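Local structure of putative O-GlcNAcase nagJ (Clostridium perfringens, 6PV5) at residues 499-511 / 608-620. The protein probably hydrolyses terminal N-acetylhexosamine residues from glycans as a family 84 glycoside hydrolase, here represented by its N-terminal, catalytic-barrel and helical-bundle regions. Sequence-based numbering, arbitrary orientation.
Sequences DSPEIKNTIDSLW and ANNVVDPFIRKVH
In the helical bundle that follows the catalytic barrel, W511 and K618 meet toward the C-terminal ends of the helical segments 501-511 and 612-619, whose axes run roughly parallel, 25° apart and 10.9 Å at closest approach. The lysine chain, extended beyond CG, slides over one face of the indole in a cation-pi contact: NZ lies 3.4 Å from the centroid of the five-membered ring, 17° off its normal, and CE adds a CH-pi contact over the same face. L510 CD2, from the tryptophan's own helix, touches the opposite face near its rim, while V619 CG2 meets the ring edge.

Further along, the F615 ring lies beside I507 and W511, with L510 CD2 at its edge. It presents CD1 to I507 CG2 at 3.9 Å and CE1 to W511 CZ2 at 3.8 Å; the two aromatic planes are inclined at 43°. V611 then wedges its CG1 against I507 CD1, I503 CG2 and the backbone of K504, whose CA is 3.6 Å away.

At the other end the seam turns polar. N610 ND2 gives D499 OD2 a weak, strongly bent hydrogen bond of 3.0 Å, and a water also bridges D499 OD2 and N610 N. The stronger partner of this carboxylate is K414, in a salt bridge, while T491 and R492 hold OD1 through their backbone N-H groups. Near-parallel helices packed through apolar side chains are typical of a helical bundle, here the hyaluronidase post-catalytic domain-like region, where 79 of the 96 residues between the two segments are helical and none is strand.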
loop_
_atom_site.group_PDB
_atom_site.type_symbol
_atom_site.label_atom_id
_atom_site.label_comp_id
_atom_site.label_asym_id
_atom_site.label_seq_id
_atom_site.Cartn_x
_atom_site.Cartn_y
_atom_site.Cartn_z
ATOM N N ASP A 499 -7.301 16.448 5.735
ATOM C CA ASP A 499 -8.673 16.264 5.285
ATOM C C ASP A 499 -9.166 17.546 4.603
ATOM O O ASP A 499 -8.821 18.642 5.043
ATOM C CB ASP A 499 -9.606 16.079 6.481
ATOM C CG ASP A 499 -9.403 14.792 7.272
ATOM O OD1 ASP A 499 -8.877 13.813 6.686
ATOM O OD2 ASP A 499 -9.820 14.767 8.466
ATOM N N SER A 500 -9.949 17.379 3.531
ATOM C CA SER A 500 -10.721 18.427 2.880
ATOM C C SER A 500 -10.031 19.790 2.974
ATOM O O SER A 500 -10.582 20.720 3.572
ATOM C CB SER A 500 -12.132 18.481 3.440
ATOM O OG SER A 500 -12.083 18.871 4.808
ATOM N N PRO A 501 -8.834 19.968 2.354
ATOM C CA PRO A 501 -8.045 21.207 2.525
ATOM C C PRO A 501 -8.639 22.519 1.993
ATOM O O PRO A 501 -8.403 23.585 2.561
ATOM C CB PRO A 501 -6.739 20.895 1.766
ATOM C CG PRO A 501 -7.151 19.833 0.754
ATOM C CD PRO A 501 -8.162 18.970 1.493
ATOM N N GLU A 502 -9.412 22.432 0.908
ATOM C CA GLU A 502 -10.049 23.575 0.279
ATOM C C GLU A 502 -11.209 24.059 1.143
ATOM O O GLU A 502 -11.384 25.269 1.292
ATOM C CB GLU A 502 -10.642 23.210 -1.083
ATOM C CG GLU A 502 -9.628 23.005 -2.176
ATOM C CD GLU A 502 -10.250 22.653 -3.525
ATOM O OE1 GLU A 502 -9.976 21.539 -4.025
ATOM O OE2 GLU A 502 -11.016 23.485 -4.077
ATOM N N ILE A 503 -12.015 23.110 1.648
ATOM C CA ILE A 503 -13.078 23.394 2.606
ATOM C C ILE A 503 -12.473 24.094 3.822
ATOM O O ILE A 503 -13.028 25.076 4.309
ATOM C CB ILE A 503 -13.870 22.118 3.009
ATOM C CG1 ILE A 503 -14.552 21.432 1.821
ATOM C CG2 ILE A 503 -14.861 22.396 4.131
ATOM C CD1 ILE A 503 -15.407 22.357 0.962
ATOM N N LYS A 504 -11.326 23.597 4.297
ATOM C CA LYS A 504 -10.705 24.184 5.469
ATOM C C LYS A 504 -10.274 25.625 5.186
ATOM O O LYS A 504 -10.420 26.497 6.040
ATOM C CB LYS A 504 -9.479 23.406 5.958
ATOM C CG LYS A 504 -8.930 23.971 7.269
ATOM C CD LYS A 504 -7.851 23.173 7.954
ATOM C CE LYS A 504 -7.523 23.695 9.350
ATOM N NZ LYS A 504 -6.993 25.089 9.353
ATOM N N ASN A 505 -9.694 25.865 4.005
ATOM C CA ASN A 505 -9.291 27.223 3.679
ATOM C C ASN A 505 -10.520 28.117 3.596
ATOM O O ASN A 505 -10.490 29.240 4.085
ATOM C CB ASN A 505 -8.450 27.275 2.407
ATOM C CG ASN A 505 -7.063 26.756 2.687
ATOM O OD1 ASN A 505 -6.472 27.095 3.718
ATOM N ND2 ASN A 505 -6.548 25.937 1.789
ATOM N N THR A 506 -11.589 27.604 2.994
ATOM C CA THR A 506 -12.845 28.330 2.868
ATOM C C THR A 506 -13.348 28.766 4.238
ATOM O O THR A 506 -13.724 29.923 4.407
ATOM C CB THR A 506 -13.879 27.526 2.071
ATOM O OG1 THR A 506 -13.328 27.390 0.765
ATOM C CG2 THR A 506 -15.211 28.226 1.947
ATOM N N ILE A 507 -13.318 27.846 5.216
ATOM C CA ILE A 507 -13.784 28.121 6.570
ATOM C C ILE A 507 -12.874 29.154 7.238
ATOM O O ILE A 507 -13.359 30.141 7.783
ATOM C CB ILE A 507 -13.956 26.811 7.366
ATOM C CG1 ILE A 507 -15.172 26.045 6.845
ATOM C CG2 ILE A 507 -14.051 27.062 8.872
ATOM C CD1 ILE A 507 -15.132 24.551 7.085
ATOM N N ASP A 508 -11.557 28.939 7.195
ATOM C CA ASP A 508 -10.616 29.806 7.891
ATOM C C ASP A 508 -10.775 31.244 7.389
ATOM O O ASP A 508 -10.677 32.211 8.158
ATOM C CB ASP A 508 -9.186 29.286 7.715
ATOM C CG ASP A 508 -8.911 27.974 8.457
ATOM O OD1 ASP A 508 -9.711 27.619 9.358
ATOM O OD2 ASP A 508 -7.886 27.311 8.138
ATOM N N SER A 509 -11.004 31.357 6.076
ATOM C CA SER A 509 -11.199 32.622 5.383
ATOM C C SER A 509 -12.551 33.227 5.774
ATOM O O SER A 509 -12.663 34.434 5.978
ATOM C CB SER A 509 -11.033 32.421 3.873
ATOM O OG SER A 509 -11.814 33.329 3.114
ATOM N N LEU A 510 -13.570 32.367 5.897
ATOM C CA LEU A 510 -14.899 32.799 6.283
ATOM C C LEU A 510 -14.834 33.478 7.651
ATOM O O LEU A 510 -15.397 34.564 7.820
ATOM C CB LEU A 510 -15.842 31.595 6.287
ATOM C CG LEU A 510 -17.287 31.843 6.722
ATOM C CD1 LEU A 510 -18.206 30.883 5.997
ATOM C CD2 LEU A 510 -17.463 31.681 8.223
ATOM N N TRP A 511 -14.134 32.856 8.608
ATOM C CA TRP A 511 -14.167 33.354 9.975
ATOM C C TRP A 511 -13.522 34.729 10.094
ATOM O O TRP A 511 -13.937 35.514 10.944
ATOM C CB TRP A 511 -13.589 32.371 10.997
ATOM C CG TRP A 511 -14.494 31.211 11.284
ATOM C CD1 TRP A 511 -14.168 29.882 11.228
ATOM C CD2 TRP A 511 -15.879 31.270 11.674
ATOM N NE1 TRP A 511 -15.251 29.113 11.566
ATOM C CE2 TRP A 511 -16.317 29.933 11.835
ATOM C CE3 TRP A 511 -16.794 32.312 11.905
ATOM C CZ2 TRP A 511 -17.627 29.624 12.212
ATOM C CZ3 TRP A 511 -18.092 32.006 12.261
ATOM C CH2 TRP A 511 -18.499 30.674 12.417
ATOM N N ALA A 608 -14.543 13.590 9.024
ATOM C CA ALA A 608 -14.774 15.017 8.877
ATOM C C ALA A 608 -14.569 15.731 10.212
ATOM O O ALA A 608 -15.118 16.820 10.413
ATOM C CB ALA A 608 -16.182 15.265 8.337
ATOM N N ASN A 609 -13.708 15.167 11.078
ATOM C CA ASN A 609 -13.600 15.531 12.487
ATOM C C ASN A 609 -12.598 16.671 12.703
ATOM O O ASN A 609 -12.602 17.267 13.770
ATOM C CB ASN A 609 -13.166 14.340 13.358
ATOM C CG ASN A 609 -11.884 13.720 12.844
ATOM O OD1 ASN A 609 -11.816 13.301 11.687
ATOM N ND2 ASN A 609 -10.846 13.702 13.659
ATOM N N ASN A 610 -11.758 16.983 11.705
ATOM C CA ASN A 610 -10.752 18.038 11.819
ATOM C C ASN A 610 -11.223 19.366 11.201
ATOM O O ASN A 610 -10.684 20.413 11.541
ATOM C CB ASN A 610 -9.417 17.680 11.126
ATOM C CG ASN A 610 -8.735 16.453 11.702
ATOM O OD1 ASN A 610 -8.722 16.260 12.910
ATOM N ND2 ASN A 610 -8.153 15.623 10.852
ATOM N N VAL A 611 -12.131 19.324 10.220
ATOM C CA VAL A 611 -12.521 20.525 9.477
ATOM C C VAL A 611 -14.017 20.836 9.649
ATOM O O VAL A 611 -14.363 21.904 10.142
ATOM C CB VAL A 611 -12.124 20.415 7.989
ATOM C CG1 VAL A 611 -12.576 21.642 7.195
ATOM C CG2 VAL A 611 -10.618 20.160 7.815
ATOM N N VAL A 612 -14.903 19.903 9.277
ATOM C CA VAL A 612 -16.336 20.175 9.286
ATOM C C VAL A 612 -16.864 20.211 10.722
ATOM O O VAL A 612 -17.675 21.070 11.082
ATOM C CB VAL A 612 -17.132 19.193 8.394
ATOM C CG1 VAL A 612 -18.637 19.401 8.525
ATOM C CG2 VAL A 612 -16.744 19.331 6.919
ATOM N N ASP A 613 -16.430 19.241 11.532
ATOM C CA ASP A 613 -16.916 19.101 12.886
ATOM C C ASP A 613 -16.698 20.392 13.692
ATOM O O ASP A 613 -17.641 20.893 14.312
ATOM C CB ASP A 613 -16.376 17.822 13.531
ATOM C CG ASP A 613 -16.976 17.576 14.905
ATOM O OD1 ASP A 613 -16.596 18.295 15.824
ATOM O OD2 ASP A 613 -17.850 16.709 15.018
ATOM N N PRO A 614 -15.463 20.951 13.809
ATOM C CA PRO A 614 -15.278 22.215 14.526
ATOM C C PRO A 614 -16.062 23.404 13.967
ATOM O O PRO A 614 -16.417 24.328 14.715
ATOM C CB PRO A 614 -13.767 22.508 14.466
ATOM C CG PRO A 614 -13.231 21.542 13.381
ATOM C CD PRO A 614 -14.182 20.367 13.371
ATOM N N PHE A 615 -16.283 23.396 12.648
ATOM C CA PHE A 615 -17.067 24.444 12.022
ATOM C C PHE A 615 -18.489 24.448 12.607
ATOM O O PHE A 615 -18.959 25.461 13.111
ATOM C CB PHE A 615 -17.129 24.296 10.499
ATOM C CG PHE A 615 -18.086 25.277 9.853
ATOM C CD1 PHE A 615 -17.803 26.639 9.842
ATOM C CD2 PHE A 615 -19.288 24.850 9.298
ATOM C CE1 PHE A 615 -18.677 27.546 9.250
ATOM C CE2 PHE A 615 -20.165 25.761 8.712
ATOM C CZ PHE A 615 -19.864 27.106 8.710
ATOM N N ILE A 616 -19.168 23.311 12.552
ATOM C CA ILE A 616 -20.514 23.223 13.086
ATOM C C ILE A 616 -20.533 23.573 14.574
ATOM O O ILE A 616 -21.429 24.279 15.015
ATOM C CB ILE A 616 -21.104 21.840 12.793
ATOM C CG1 ILE A 616 -21.226 21.651 11.281
ATOM C CG2 ILE A 616 -22.453 21.680 13.498
ATOM C CD1 ILE A 616 -21.113 20.194 10.860
ATOM N N ARG A 617 -19.527 23.131 15.341
ATOM C CA ARG A 617 -19.517 23.432 16.761
ATOM C C ARG A 617 -19.242 24.912 17.014
ATOM O O ARG A 617 -19.724 25.440 18.004
ATOM C CB ARG A 617 -18.523 22.565 17.546
ATOM C CG ARG A 617 -18.952 21.109 17.663
ATOM C CD ARG A 617 -17.933 20.224 18.365
ATOM N NE ARG A 617 -18.064 18.886 17.805
ATOM C CZ ARG A 617 -18.972 17.992 18.191
ATOM N NH1 ARG A 617 -19.798 18.277 19.183
ATOM N NH2 ARG A 617 -19.021 16.802 17.612
ATOM N N LYS A 618 -18.446 25.568 16.164
ATOM C CA LYS A 618 -18.162 26.981 16.360
ATOM C C LYS A 618 -19.421 27.812 16.117
ATOM O O LYS A 618 -19.658 28.788 16.808
ATOM C CB LYS A 618 -17.067 27.485 15.418
ATOM C CG LYS A 618 -16.489 28.853 15.765
ATOM C CD LYS A 618 -15.201 29.178 15.037
ATOM C CE LYS A 618 -14.957 30.673 14.979
ATOM N NZ LYS A 618 -13.637 31.021 14.391
ATOM N N VAL A 619 -20.221 27.425 15.124
ATOM C CA VAL A 619 -21.451 28.129 14.797
ATOM C C VAL A 619 -22.397 28.122 16.006
ATOM O O VAL A 619 -23.027 29.127 16.296
ATOM C CB VAL A 619 -22.103 27.543 13.532
ATOM C CG1 VAL A 619 -23.547 27.997 13.358
ATOM C CG2 VAL A 619 -21.270 27.836 12.290
ATOM N N HIS A 620 -22.484 27.002 16.727
ATOM C CA HIS A 620 -23.153 26.995 18.021
ATOM C C HIS A 620 -22.150 27.393 19.113
ATOM O O HIS A 620 -22.584 28.057 20.067
ATOM C CB HIS A 620 -23.768 25.617 18.301
ATOM C CG HIS A 620 -24.576 25.102 17.160
ATOM N ND1 HIS A 620 -23.990 24.629 15.996
ATOM C CD2 HIS A 620 -25.913 24.997 16.986
ATOM C CE1 HIS A 620 -24.926 24.243 15.150
ATOM N NE2 HIS A 620 -26.120 24.455 15.743
HETATM O O HOH W 1 -11.877 16.549 8.860
HETATM O O HOH W 2 -6.736 17.316 8.532
#